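Local coordinates for chitin elicitor receptor kinase 1 (Arabidopsis thaliana, PDB 4EBY), which probably recognises fungal chitin through its extracellular LysM domains and, by chitin-induced dimerization, activates plant immune signalling, at residues Tyr12-Gly17 with Ser59-Pro64; Leu43-Asn48 with Arg189-Ala194; Asp73-Asn78 with Cys129-Glu134; Val83-Thr88 with Ile117-Thr122. All coordinates share one frame; numbering follows the deposited sequence.

Contact 1: Tyr12-Gly17 with Ser59-Pro64; sequences YYLENG and SRVLVP. With NAG (2-acetamido-2-deoxy-beta-D-glucopyranose), chain F; NAG (2-acetamido-2-deoxy-beta-D-glucopyranose), chain C.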
# COMPACT_ATOMS: atom_id res chain seq x y z
N TYR A 12 1.43 -4.64 -2.77
CA TYR A 12 2.78 -4.54 -3.32
C TYR A 12 2.97 -5.56 -4.45
O TYR A 12 3.09 -6.76 -4.20
CB TYR A 12 3.77 -4.79 -2.17
CG TYR A 12 5.21 -4.41 -2.45
CD1 TYR A 12 5.81 -3.37 -1.74
CD2 TYR A 12 5.96 -5.08 -3.41
CE1 TYR A 12 7.16 -3.03 -1.98
CE2 TYR A 12 7.27 -4.73 -3.67
CZ TYR A 12 7.86 -3.71 -2.96
OH TYR A 12 9.18 -3.41 -3.22
N TYR A 13 3.04 -5.08 -5.69
CA TYR A 13 3.19 -5.95 -6.84
C TYR A 13 4.64 -6.44 -6.99
O TYR A 13 5.57 -5.66 -6.79
CB TYR A 13 2.76 -5.21 -8.10
CG TYR A 13 2.92 -6.01 -9.37
CD1 TYR A 13 1.96 -6.93 -9.75
CD2 TYR A 13 4.05 -5.86 -10.18
CE1 TYR A 13 2.11 -7.70 -10.90
CE2 TYR A 13 4.20 -6.61 -11.34
CZ TYR A 13 3.22 -7.52 -11.70
OH TYR A 13 3.36 -8.27 -12.86
N LEU A 14 4.80 -7.72 -7.33
CA LEU A 14 6.12 -8.33 -7.36
C LEU A 14 6.72 -8.39 -8.76
O LEU A 14 6.18 -9.05 -9.66
CB LEU A 14 6.03 -9.75 -6.80
CG LEU A 14 5.58 -9.85 -5.34
CD1 LEU A 14 5.55 -11.35 -4.95
CD2 LEU A 14 6.55 -9.10 -4.45
N GLU A 15 7.84 -7.69 -8.96
CA GLU A 15 8.62 -7.87 -10.16
C GLU A 15 10.11 -7.63 -9.90
O GLU A 15 10.49 -7.02 -8.91
CB GLU A 15 8.11 -7.00 -11.29
CG GLU A 15 8.34 -5.55 -11.05
CD GLU A 15 7.73 -4.66 -12.14
OE1 GLU A 15 7.65 -3.44 -11.89
OE2 GLU A 15 7.35 -5.15 -13.24
N ASN A 16 10.93 -8.14 -10.81
CA ASN A 16 12.38 -7.96 -10.78
C ASN A 16 13.01 -8.53 -9.53
O ASN A 16 14.08 -8.09 -9.12
CB ASN A 16 12.78 -6.47 -10.91
CG ASN A 16 12.65 -5.93 -12.32
OD1 ASN A 16 12.37 -6.67 -13.26
ND2 ASN A 16 12.86 -4.62 -12.47
N GLY A 17 12.33 -9.49 -8.90
CA GLY A 17 13.01 -10.32 -7.92
C GLY A 17 12.74 -10.08 -6.44
O GLY A 17 13.30 -10.78 -5.58
N SER A 59 2.52 -11.58 -8.73
CA SER A 59 1.47 -11.53 -7.73
C SER A 59 1.60 -10.26 -6.89
O SER A 59 2.58 -9.50 -7.03
CB SER A 59 1.53 -12.78 -6.84
OG SER A 59 2.66 -12.75 -5.98
N ARG A 60 0.61 -10.01 -6.04
CA ARG A 60 0.65 -8.88 -5.12
C ARG A 60 0.66 -9.37 -3.68
O ARG A 60 -0.07 -10.31 -3.32
CB ARG A 60 -0.58 -7.99 -5.34
CG ARG A 60 -0.53 -7.18 -6.62
CD ARG A 60 -1.92 -6.63 -6.96
NE ARG A 60 -1.95 -5.81 -8.17
CZ ARG A 60 -1.88 -4.47 -8.18
NH1 ARG A 60 -1.73 -3.79 -7.05
NH2 ARG A 60 -1.94 -3.81 -9.33
N VAL A 61 1.49 -8.74 -2.86
CA VAL A 61 1.54 -9.03 -1.43
C VAL A 61 0.85 -7.92 -0.66
O VAL A 61 1.14 -6.73 -0.87
CB VAL A 61 3.00 -9.17 -0.94
CG1 VAL A 61 3.06 -9.42 0.58
CG2 VAL A 61 3.72 -10.29 -1.71
N LEU A 62 -0.07 -8.29 0.22
CA LEU A 62 -0.77 -7.32 1.06
C LEU A 62 -0.01 -7.10 2.36
O LEU A 62 0.32 -8.06 3.05
CB LEU A 62 -2.19 -7.82 1.38
CG LEU A 62 -3.14 -7.80 0.19
CD1 LEU A 62 -4.42 -8.54 0.56
CD2 LEU A 62 -3.44 -6.35 -0.21
N VAL A 63 0.25 -5.85 2.70
CA VAL A 63 1.02 -5.56 3.91
C VAL A 63 0.23 -4.64 4.84
O VAL A 63 -0.12 -3.52 4.45
CB VAL A 63 2.37 -4.86 3.55
CG1 VAL A 63 3.23 -4.59 4.80
CG2 VAL A 63 3.16 -5.69 2.54
N PRO A 64 -0.03 -5.08 6.08
CA PRO A 64 -0.76 -4.17 6.98
C PRO A 64 0.13 -3.02 7.46
O PRO A 64 1.34 -3.22 7.67
CB PRO A 64 -1.13 -5.07 8.16
CG PRO A 64 0.04 -6.07 8.21
CD PRO A 64 0.39 -6.33 6.76
C1 NAG F . 12.73 -4.10 -13.81
C2 NAG F . 12.30 -2.65 -13.58
C3 NAG F . 12.22 -1.86 -14.87
C4 NAG F . 13.50 -2.04 -15.68
C5 NAG F . 13.92 -3.51 -15.76
C6 NAG F . 15.27 -3.64 -16.44
C7 NAG F . 10.93 -1.87 -11.75
C8 NAG F . 9.75 -2.15 -10.85
N2 NAG F . 11.03 -2.57 -12.89
O3 NAG F . 12.03 -0.48 -14.58
O4 NAG F . 13.29 -1.56 -16.99
O5 NAG F . 13.98 -4.08 -14.46
O6 NAG F . 16.23 -2.89 -15.73
O7 NAG F . 11.76 -1.03 -11.43
C1 NAG C . 5.27 1.39 -11.16
C2 NAG C . 5.46 -0.08 -11.55
C3 NAG C . 6.39 -0.19 -12.77
C4 NAG C . 6.02 0.77 -13.89
C5 NAG C . 5.72 2.16 -13.34
C6 NAG C . 5.21 3.11 -14.41
C7 NAG C . 5.54 -1.95 -9.97
C8 NAG C . 6.32 -2.69 -8.91
N2 NAG C . 6.04 -0.80 -10.44
O3 NAG C . 6.42 -1.52 -13.26
O4 NAG C . 7.10 0.85 -14.79
O5 NAG C . 4.76 2.08 -12.30
O6 NAG C . 4.00 2.60 -14.94
O7 NAG C . 4.48 -2.42 -10.37

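Contact 2: Leu43-Asn48 with Arg189-Ala194; sequences LRYNSN and RDPNGA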
# COMPACT_ATOMS: atom_id res chain seq x y z
N LEU A 43 2.00 -12.45 6.55
CA LEU A 43 1.48 -13.70 6.03
C LEU A 43 0.00 -13.92 6.35
O LEU A 43 -0.71 -14.55 5.57
CB LEU A 43 2.31 -14.89 6.52
CG LEU A 43 3.75 -14.90 5.97
CD1 LEU A 43 4.53 -16.03 6.59
CD2 LEU A 43 3.73 -15.02 4.44
N ARG A 44 -0.46 -13.40 7.48
CA ARG A 44 -1.88 -13.57 7.84
C ARG A 44 -2.82 -13.00 6.80
O ARG A 44 -3.95 -13.46 6.68
CB ARG A 44 -2.19 -12.89 9.16
CG ARG A 44 -1.81 -13.68 10.34
CD ARG A 44 -2.17 -12.89 11.57
NE ARG A 44 -1.58 -13.52 12.73
CZ ARG A 44 -0.54 -13.04 13.38
NH1 ARG A 44 0.01 -11.88 13.02
NH2 ARG A 44 -0.07 -13.71 14.42
N TYR A 45 -2.37 -11.98 6.08
CA TYR A 45 -3.19 -11.35 5.05
C TYR A 45 -2.94 -11.94 3.66
O TYR A 45 -3.50 -11.46 2.68
CB TYR A 45 -2.96 -9.83 5.04
CG TYR A 45 -3.51 -9.16 6.27
CD1 TYR A 45 -4.88 -8.80 6.36
CD2 TYR A 45 -2.70 -8.92 7.37
CE1 TYR A 45 -5.37 -8.21 7.51
CE2 TYR A 45 -3.19 -8.33 8.51
CZ TYR A 45 -4.52 -7.98 8.58
OH TYR A 45 -4.98 -7.40 9.74
N ASN A 46 -2.10 -12.97 3.58
CA ASN A 46 -1.73 -13.56 2.29
C ASN A 46 -1.71 -15.08 2.39
O ASN A 46 -0.67 -15.71 2.29
CB ASN A 46 -0.34 -13.08 1.86
CG ASN A 46 -0.30 -11.59 1.63
OD1 ASN A 46 -0.61 -11.12 0.53
ND2 ASN A 46 0.08 -10.83 2.66
N SER A 47 -2.87 -15.68 2.62
CA SER A 47 -2.95 -17.13 2.79
C SER A 47 -2.53 -17.87 1.53
O SER A 47 -2.21 -19.06 1.57
CB SER A 47 -4.36 -17.54 3.19
OG SER A 47 -5.30 -17.05 2.25
N ASN A 48 -2.52 -17.14 0.41
CA ASN A 48 -2.11 -17.69 -0.88
C ASN A 48 -0.61 -18.00 -0.97
O ASN A 48 -0.18 -18.77 -1.83
CB ASN A 48 -2.48 -16.71 -2.00
CG ASN A 48 -1.87 -15.33 -1.78
OD1 ASN A 48 -2.17 -14.66 -0.79
ND2 ASN A 48 -1.01 -14.91 -2.69
N ARG A 189 -10.06 -7.55 3.41
CA ARG A 189 -10.55 -8.54 4.37
C ARG A 189 -9.58 -8.72 5.53
O ARG A 189 -8.38 -8.46 5.40
CB ARG A 189 -10.73 -9.88 3.66
CG ARG A 189 -11.75 -9.85 2.54
CD ARG A 189 -11.72 -11.14 1.74
NE ARG A 189 -12.56 -11.09 0.54
CZ ARG A 189 -13.84 -11.42 0.52
NH1 ARG A 189 -14.45 -11.81 1.63
NH2 ARG A 189 -14.52 -11.37 -0.62
N ASP A 190 -10.10 -9.18 6.66
CA ASP A 190 -9.24 -9.52 7.79
C ASP A 190 -8.62 -10.90 7.51
O ASP A 190 -8.90 -11.50 6.47
CB ASP A 190 -10.03 -9.43 9.10
CG ASP A 190 -11.06 -10.55 9.27
OD1 ASP A 190 -11.03 -11.55 8.52
OD2 ASP A 190 -11.90 -10.42 10.19
N PRO A 191 -7.72 -11.38 8.39
CA PRO A 191 -6.99 -12.63 8.12
C PRO A 191 -7.90 -13.84 7.92
O PRO A 191 -7.47 -14.83 7.32
CB PRO A 191 -6.14 -12.81 9.38
CG PRO A 191 -5.90 -11.39 9.86
CD PRO A 191 -7.24 -10.71 9.61
N ASN A 192 -9.14 -13.76 8.39
CA ASN A 192 -10.11 -14.85 8.23
C ASN A 192 -11.04 -14.69 7.04
O ASN A 192 -11.93 -15.52 6.82
CB ASN A 192 -10.97 -14.95 9.48
CG ASN A 192 -10.17 -15.31 10.70
OD1 ASN A 192 -9.31 -16.19 10.65
ND2 ASN A 192 -10.42 -14.61 11.80
N GLY A 193 -10.86 -13.62 6.28
CA GLY A 193 -11.65 -13.40 5.08
C GLY A 193 -12.92 -12.59 5.23
O GLY A 193 -13.66 -12.44 4.27
N ALA A 194 -13.19 -12.06 6.43
CA ALA A 194 -14.35 -11.20 6.62
C ALA A 194 -13.97 -9.74 6.37
O ALA A 194 -12.84 -9.34 6.63
CB ALA A 194 -14.87 -11.35 8.04
O HOH W 1 -4.91 -15.95 7.68

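Contact 3: Asp73-Asn78 with Cys129-Glu134; sequences DFLGHN and CSCGDE. With NAG (2-acetamido-2-deoxy-beta-D-glucopyranose), chain E; NAG (2-acetamido-2-deoxy-beta-D-glucopyranose), chain D.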
# COMPACT_ATOMS: atom_id res chain seq x y z
N ASP A 73 -4.94 17.27 6.67
CA ASP A 73 -6.19 16.55 6.90
C ASP A 73 -6.50 15.47 5.87
O ASP A 73 -7.56 15.45 5.26
CB ASP A 73 -7.36 17.54 7.05
CG ASP A 73 -7.19 18.44 8.26
OD1 ASP A 73 -7.71 19.58 8.24
OD2 ASP A 73 -6.52 18.01 9.23
N PHE A 74 -5.55 14.55 5.70
CA PHE A 74 -5.77 13.38 4.88
C PHE A 74 -5.11 12.20 5.60
O PHE A 74 -4.33 12.41 6.53
CB PHE A 74 -5.18 13.55 3.46
CG PHE A 74 -3.68 13.69 3.44
CD1 PHE A 74 -2.87 12.58 3.37
CD2 PHE A 74 -3.08 14.95 3.49
CE1 PHE A 74 -1.49 12.70 3.35
CE2 PHE A 74 -1.70 15.07 3.48
CZ PHE A 74 -0.90 13.93 3.42
N LEU A 75 -5.44 10.99 5.18
CA LEU A 75 -4.95 9.78 5.84
C LEU A 75 -3.76 9.17 5.14
O LEU A 75 -3.73 9.03 3.91
CB LEU A 75 -6.07 8.75 5.89
CG LEU A 75 -7.28 9.13 6.74
CD1 LEU A 75 -8.39 8.13 6.47
CD2 LEU A 75 -6.89 9.13 8.21
N GLY A 76 -2.77 8.78 5.93
CA GLY A 76 -1.60 8.12 5.37
C GLY A 76 -0.64 7.64 6.43
O GLY A 76 -0.92 7.69 7.63
N HIS A 77 0.51 7.15 5.98
CA HIS A 77 1.54 6.73 6.91
C HIS A 77 2.92 7.10 6.39
O HIS A 77 3.19 6.94 5.20
CB HIS A 77 1.48 5.22 7.10
CG HIS A 77 2.48 4.72 8.08
ND1 HIS A 77 2.41 5.02 9.43
CD2 HIS A 77 3.60 3.99 7.91
CE1 HIS A 77 3.44 4.46 10.05
NE2 HIS A 77 4.19 3.85 9.15
N ASN A 78 3.78 7.58 7.29
CA ASN A 78 5.19 7.83 6.97
C ASN A 78 6.05 6.58 7.23
O ASN A 78 6.37 6.27 8.39
CB ASN A 78 5.75 8.96 7.83
CG ASN A 78 5.05 10.29 7.61
OD1 ASN A 78 4.51 10.56 6.53
ND2 ASN A 78 5.03 11.12 8.67
N CYS A 129 -3.81 6.21 2.64
CA CYS A 129 -4.73 5.11 2.96
C CYS A 129 -6.13 5.68 3.11
O CYS A 129 -6.31 6.89 3.05
CB CYS A 129 -4.31 4.41 4.25
SG CYS A 129 -3.99 5.52 5.69
N SER A 130 -7.09 4.78 3.30
CA SER A 130 -8.48 5.16 3.55
C SER A 130 -9.02 4.34 4.70
O SER A 130 -8.64 3.18 4.87
CB SER A 130 -9.32 4.85 2.32
OG SER A 130 -10.69 5.21 2.57
N CYS A 131 -9.94 4.95 5.46
CA CYS A 131 -10.71 4.26 6.50
C CYS A 131 -12.16 4.03 6.07
O CYS A 131 -12.97 3.54 6.86
CB CYS A 131 -10.66 5.02 7.82
SG CYS A 131 -8.97 5.16 8.47
N GLY A 132 -12.47 4.39 4.83
CA GLY A 132 -13.83 4.24 4.32
C GLY A 132 -14.61 5.54 4.25
O GLY A 132 -14.05 6.63 4.41
N ASP A 133 -15.91 5.41 4.01
CA ASP A 133 -16.78 6.55 3.78
C ASP A 133 -18.19 6.03 4.05
O ASP A 133 -18.71 5.21 3.30
CB ASP A 133 -16.65 7.03 2.35
CG ASP A 133 -17.47 8.27 2.07
OD1 ASP A 133 -18.36 8.60 2.89
OD2 ASP A 133 -17.23 8.91 1.03
N GLU A 134 -18.77 6.49 5.14
CA GLU A 134 -20.08 6.01 5.57
C GLU A 134 -21.16 6.33 4.54
O GLU A 134 -22.20 5.67 4.50
CB GLU A 134 -20.43 6.60 6.93
CG GLU A 134 -21.48 5.82 7.70
CD GLU A 134 -21.68 6.37 9.09
OE1 GLU A 134 -21.13 7.45 9.40
OE2 GLU A 134 -22.40 5.72 9.89
C1 NAG E . 4.84 12.53 8.39
C2 NAG E . 4.32 13.16 9.69
C3 NAG E . 4.13 14.65 9.47
C4 NAG E . 5.45 15.26 9.00
C5 NAG E . 6.02 14.51 7.81
C6 NAG E . 7.40 15.06 7.45
C7 NAG E . 2.85 12.16 11.38
C8 NAG E . 1.54 11.46 11.64
N2 NAG E . 3.06 12.58 10.13
O3 NAG E . 3.70 15.27 10.67
O4 NAG E . 5.26 16.59 8.58
O5 NAG E . 6.08 13.12 8.09
O6 NAG E . 8.34 14.82 8.48
O7 NAG E . 3.67 12.31 12.29
C1 NAG D . -1.64 11.57 -0.48
C2 NAG D . -0.88 11.84 -1.79
C3 NAG D . -0.54 13.32 -1.95
C4 NAG D . -1.72 14.21 -1.65
C5 NAG D . -2.43 13.77 -0.38
C6 NAG D . -3.69 14.60 -0.11
C7 NAG D . 0.66 10.05 -2.43
C8 NAG D . 2.08 9.51 -2.28
N2 NAG D . 0.40 11.15 -1.76
O3 NAG D . -0.06 13.58 -3.26
O4 NAG D . -1.23 15.53 -1.50
O5 NAG D . -2.78 12.41 -0.46
O6 NAG D . -4.61 14.49 -1.17
O7 NAG D . -0.20 9.47 -3.10

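Contact 4: Val83-Thr88 with Ile117-Thr122; sequences VRQEDT and IPLSAT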
# COMPACT_ATOMS: atom_id res chain seq x y z
N VAL A 83 18.68 4.69 2.34
CA VAL A 83 19.14 4.82 0.96
C VAL A 83 20.33 3.92 0.63
O VAL A 83 21.30 3.85 1.40
CB VAL A 83 19.49 6.28 0.64
CG1 VAL A 83 20.11 6.40 -0.72
CG2 VAL A 83 18.21 7.11 0.70
N ARG A 84 20.23 3.27 -0.52
CA ARG A 84 21.29 2.40 -1.04
C ARG A 84 21.92 2.96 -2.33
O ARG A 84 21.47 3.97 -2.89
CB ARG A 84 20.72 1.00 -1.28
CG ARG A 84 20.11 0.39 -0.03
CD ARG A 84 19.07 -0.66 -0.38
NE ARG A 84 19.65 -1.79 -1.09
CZ ARG A 84 20.15 -2.87 -0.50
NH1 ARG A 84 20.14 -2.97 0.82
NH2 ARG A 84 20.66 -3.85 -1.23
N GLN A 85 22.98 2.30 -2.78
CA GLN A 85 23.74 2.78 -3.93
C GLN A 85 22.85 3.02 -5.14
O GLN A 85 22.05 2.17 -5.52
CB GLN A 85 24.86 1.80 -4.28
CG GLN A 85 26.03 2.44 -5.00
CD GLN A 85 26.91 3.25 -4.06
OE1 GLN A 85 26.85 4.48 -4.04
NE2 GLN A 85 27.75 2.56 -3.28
N GLU A 86 23.01 4.21 -5.73
CA GLU A 86 22.35 4.57 -6.98
C GLU A 86 20.85 4.81 -6.87
O GLU A 86 20.17 4.94 -7.89
CB GLU A 86 22.67 3.56 -8.07
CG GLU A 86 24.14 3.62 -8.51
CD GLU A 86 24.46 2.70 -9.67
OE1 GLU A 86 23.70 1.75 -9.91
OE2 GLU A 86 25.48 2.94 -10.35
N ASP A 87 20.33 4.89 -5.65
CA ASP A 87 18.91 5.21 -5.48
C ASP A 87 18.60 6.60 -6.02
O ASP A 87 19.43 7.52 -5.95
CB ASP A 87 18.48 5.12 -4.01
CG ASP A 87 18.24 3.69 -3.56
OD1 ASP A 87 18.16 2.79 -4.42
OD2 ASP A 87 18.10 3.47 -2.33
N THR A 88 17.40 6.73 -6.58
CA THR A 88 16.86 8.00 -7.00
C THR A 88 15.45 8.05 -6.47
O THR A 88 14.88 7.01 -6.13
CB THR A 88 16.79 8.11 -8.54
OG1 THR A 88 15.96 7.07 -9.06
CG2 THR A 88 18.19 7.99 -9.14
N ILE A 117 21.53 12.12 -3.27
CA ILE A 117 20.95 11.36 -2.17
C ILE A 117 21.98 10.35 -1.67
O ILE A 117 22.16 9.29 -2.28
CB ILE A 117 19.68 10.60 -2.58
CG1 ILE A 117 18.75 11.49 -3.42
CG2 ILE A 117 18.96 10.11 -1.33
CD1 ILE A 117 17.51 10.74 -3.93
N PRO A 118 22.65 10.67 -0.56
CA PRO A 118 23.81 9.86 -0.17
C PRO A 118 23.47 8.51 0.46
O PRO A 118 22.42 8.32 1.07
CB PRO A 118 24.53 10.77 0.84
CG PRO A 118 23.44 11.57 1.44
CD PRO A 118 22.46 11.83 0.32
N LEU A 119 24.39 7.56 0.32
CA LEU A 119 24.27 6.27 0.98
C LEU A 119 23.97 6.48 2.46
O LEU A 119 24.62 7.29 3.14
CB LEU A 119 25.60 5.53 0.82
CG LEU A 119 25.56 4.01 0.73
CD1 LEU A 119 24.92 3.62 -0.59
CD2 LEU A 119 26.98 3.45 0.83
N SER A 120 22.95 5.77 2.93
CA SER A 120 22.52 5.77 4.33
C SER A 120 21.75 7.01 4.79
O SER A 120 21.43 7.12 5.97
CB SER A 120 23.68 5.44 5.27
OG SER A 120 23.97 4.04 5.17
N ALA A 121 21.43 7.91 3.87
CA ALA A 121 20.38 8.89 4.16
C ALA A 121 19.11 8.11 4.48
O ALA A 121 18.94 6.96 4.04
CB ALA A 121 20.16 9.82 2.98
N THR A 122 18.19 8.72 5.23
CA THR A 122 16.90 8.11 5.48
C THR A 122 15.86 9.00 4.81
O THR A 122 15.92 10.23 4.94
CB THR A 122 16.59 8.04 6.97
OG1 THR A 122 17.58 7.23 7.64
CG2 THR A 122 15.23 7.44 7.19
O HOH W 2 22.64 6.65 -3.09
O HOH W 3 21.95 8.01 -5.15

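Contact 1: Tyr12-Gly17 with Ser59-Pro64
L14 N donates to S59 O at 2.9 Å from a point almost on the extension of the carbonyl (C=O...N angle 179°), though the bond bends at the hydrogen (150°); it lies just past the end of strand 8-13. One step inward Y13 and R60 form an antiparallel non-hydrogen-bonded pair, then Y12 and V61 a hydrogen-bonded one on the opposite face of the sheet, V61 O taking Y12 N at 2.8 Å and Y12 O taking V61 N from above the carbonyl plane. R60 crosses the Y13 side chain at about a right angle, its CG 4.0 Å from Y13 CD1, near the ring plane at an edge. Extended from CG to NE, R60 carries NH2 to a salt bridge with D152 and a hydrogen bond to P147 O. The Y13 ring makes a cation-pi contact with R149, and its CD2 lies 3.5 Å from O7 of NAG (chain C) in a glycan pocket that includes E15. On the V61 face, L14 CD1 lies 3.9 Å from V61 CG2; L14, Y12 and V61 all pack on I23 of helix 20-26. With CG anti to N (chi1 -166°), the Y12 ring heads away from V61, and its OH reaches N96 O. N16 ND2 bears a covalently linked NAG (chain F). Two antiparallel strands, separated in the chain by helices 20-26 and 40-43, are consistent with the beta-alpha-alpha-beta topology of a LysM fold.

Contact 2: Leu43-Asn48 with Arg189-Ala194
P191 lays its ring over one face of Y45: CG stands 4.2 Å from the ring centroid, 22° off the normal and shifted toward the rim, a CH-pi contact. Its neighbour CD also approaches the hydroxyl side of the ring, 3.8 Å from Y45 CE1. The same aromatic group meets R189 O at its edge, in plane, with Y45 CD1 at 3.6 Å. With CG beside the backbone N (chi1 -69°), the Y45 side chain runs alongside the proline, pointing the same way. Beside this CH-pi contact, R44 CB rests 4.0 Å from P191 CB. One water, donating to R44 O and to P191 O, ties the two backbones together.

Both partners sit on type I turns. L43-N46 presents R44 and Y45 at its two central positions; D190-G193 presents P191. Besides the second turn's own G193 N to D190 O bond, D190 OD1 accepts N192 N at 2.9 Å and, from just past the turn, A194 N at 3.0 Å, on opposite faces of the carboxylate. R189 NH1 adds a bond to G193 O, 2.8 Å long and within 6° of the guanidinium plane. Further out, Y45 packs on L7 and on P64 of strand 60-70. This surface contact joins the loop after helix 40-43 to the tail following strand 183-187, and the N192 N to D190 OD1 bond makes the tail's bend an Asx turn led by Asp-Pro.

Contact 3: Asp73-Asn78 with Cys129-Glu134
C129 N donates to L75 O at 3.1 Å, and this backbone bond joins the two segments. It is straight at the hydrogen (160°), yet the nitrogen sits 53° above the carbonyl plane, so it does not follow a lone pair. Around it the contact is made by one leucine and two disulfide sulfurs. L75 CB lies 3.8 Å from C129 SG, and L75 CD1 comes to 3.6 Å from C131 SG, so the side chain bridges both cysteines. C129 SG takes a position between its own N and carbonyl carbon (chi1 50°), which puts it 3.5 Å from G76 N of strand 74-82. C129 is bonded to C67 and C131 to C5, so L75 packs against two crosslinks. On the outer loop, S130 OG accepts G132 N in an ST turn. NAG (chain D) C5 lies over the centre of one face of the F74 ring, and N78 ND2 is covalently bonded to NAG (chain E). Strand 74-82 runs between strands 60-70 and 122-128, with backbone hydrogen bonds of G76 with E68 and of H77 with V127; the loop leaving strand 122-128 touches T145 and F143 of strand 143-147.

Contact 4: Val83-Thr88 with Ile117-Thr122
V83 pairs its backbone with the turn opposite through two bonds: V83 N to A121 O at 2.8 Å, with the N-H...O angle at 173°, and S120 N to V83 O at 3.0 Å. Each segment folds into a type II turn, R84-D87 on one side and P118-A121 on the other, closed by D87 N to R84 O and by A121 N to P118 O. Two waters lie between the loops, one near R84 O and I117 O, the other near D87 O and I117 O.

Among the side chains V83 carries most of the packing. Its CG2 meets I117 CG2 at 3.7 Å, the two branched chains crossing at about a right angle, and also faces A121 CB. Its CG1, anti to the backbone N (chi1 174°), points at P118 O instead, 3.5 Å away. L119 brings CD1 in over the start of the other turn, 3.2 Å from Q85 N, a tight approach, while the bent Q85 side chain lies across the same methyl. D87 OD2 accepts R84 N at 2.8 Å from above the carboxylate plane and is also hydrogen-bonded to Y81 OH, while OD1 forms a salt bridge with R91. T88 OG1 caps helix 89-96 by accepting R91 N. The two turns meet just past the end of strand 74-82 and just before strand 122-128, with I117 lying on Y89 of helix 89-96 and F112 backing I117, P118 and A121.

Contacts 1 and 2 touch directly: N46 ND2 probably donates to L62 O at 2.8 Å, and Y45 CE2 rests 3.9 Å from P64 CB, so the loop after helix 40-43 lies on strand 60-70. That strand also connects contact 1 to contact 3, because its neighbour in the sheet is strand 74-82; their centres are about 21 Å apart, on opposite sides of the chain's centre. Strand 74-82 then leads to contact 4, whose nearest atoms stay about 9 Å from contact 3. Contacts 2 and 4 are farthest apart, about 34 Å between centres. Contacts 1 and 3 both contribute to glycan pockets, whereas in contact 4 the T88 side chain stays about 9 Å from a bound NAG.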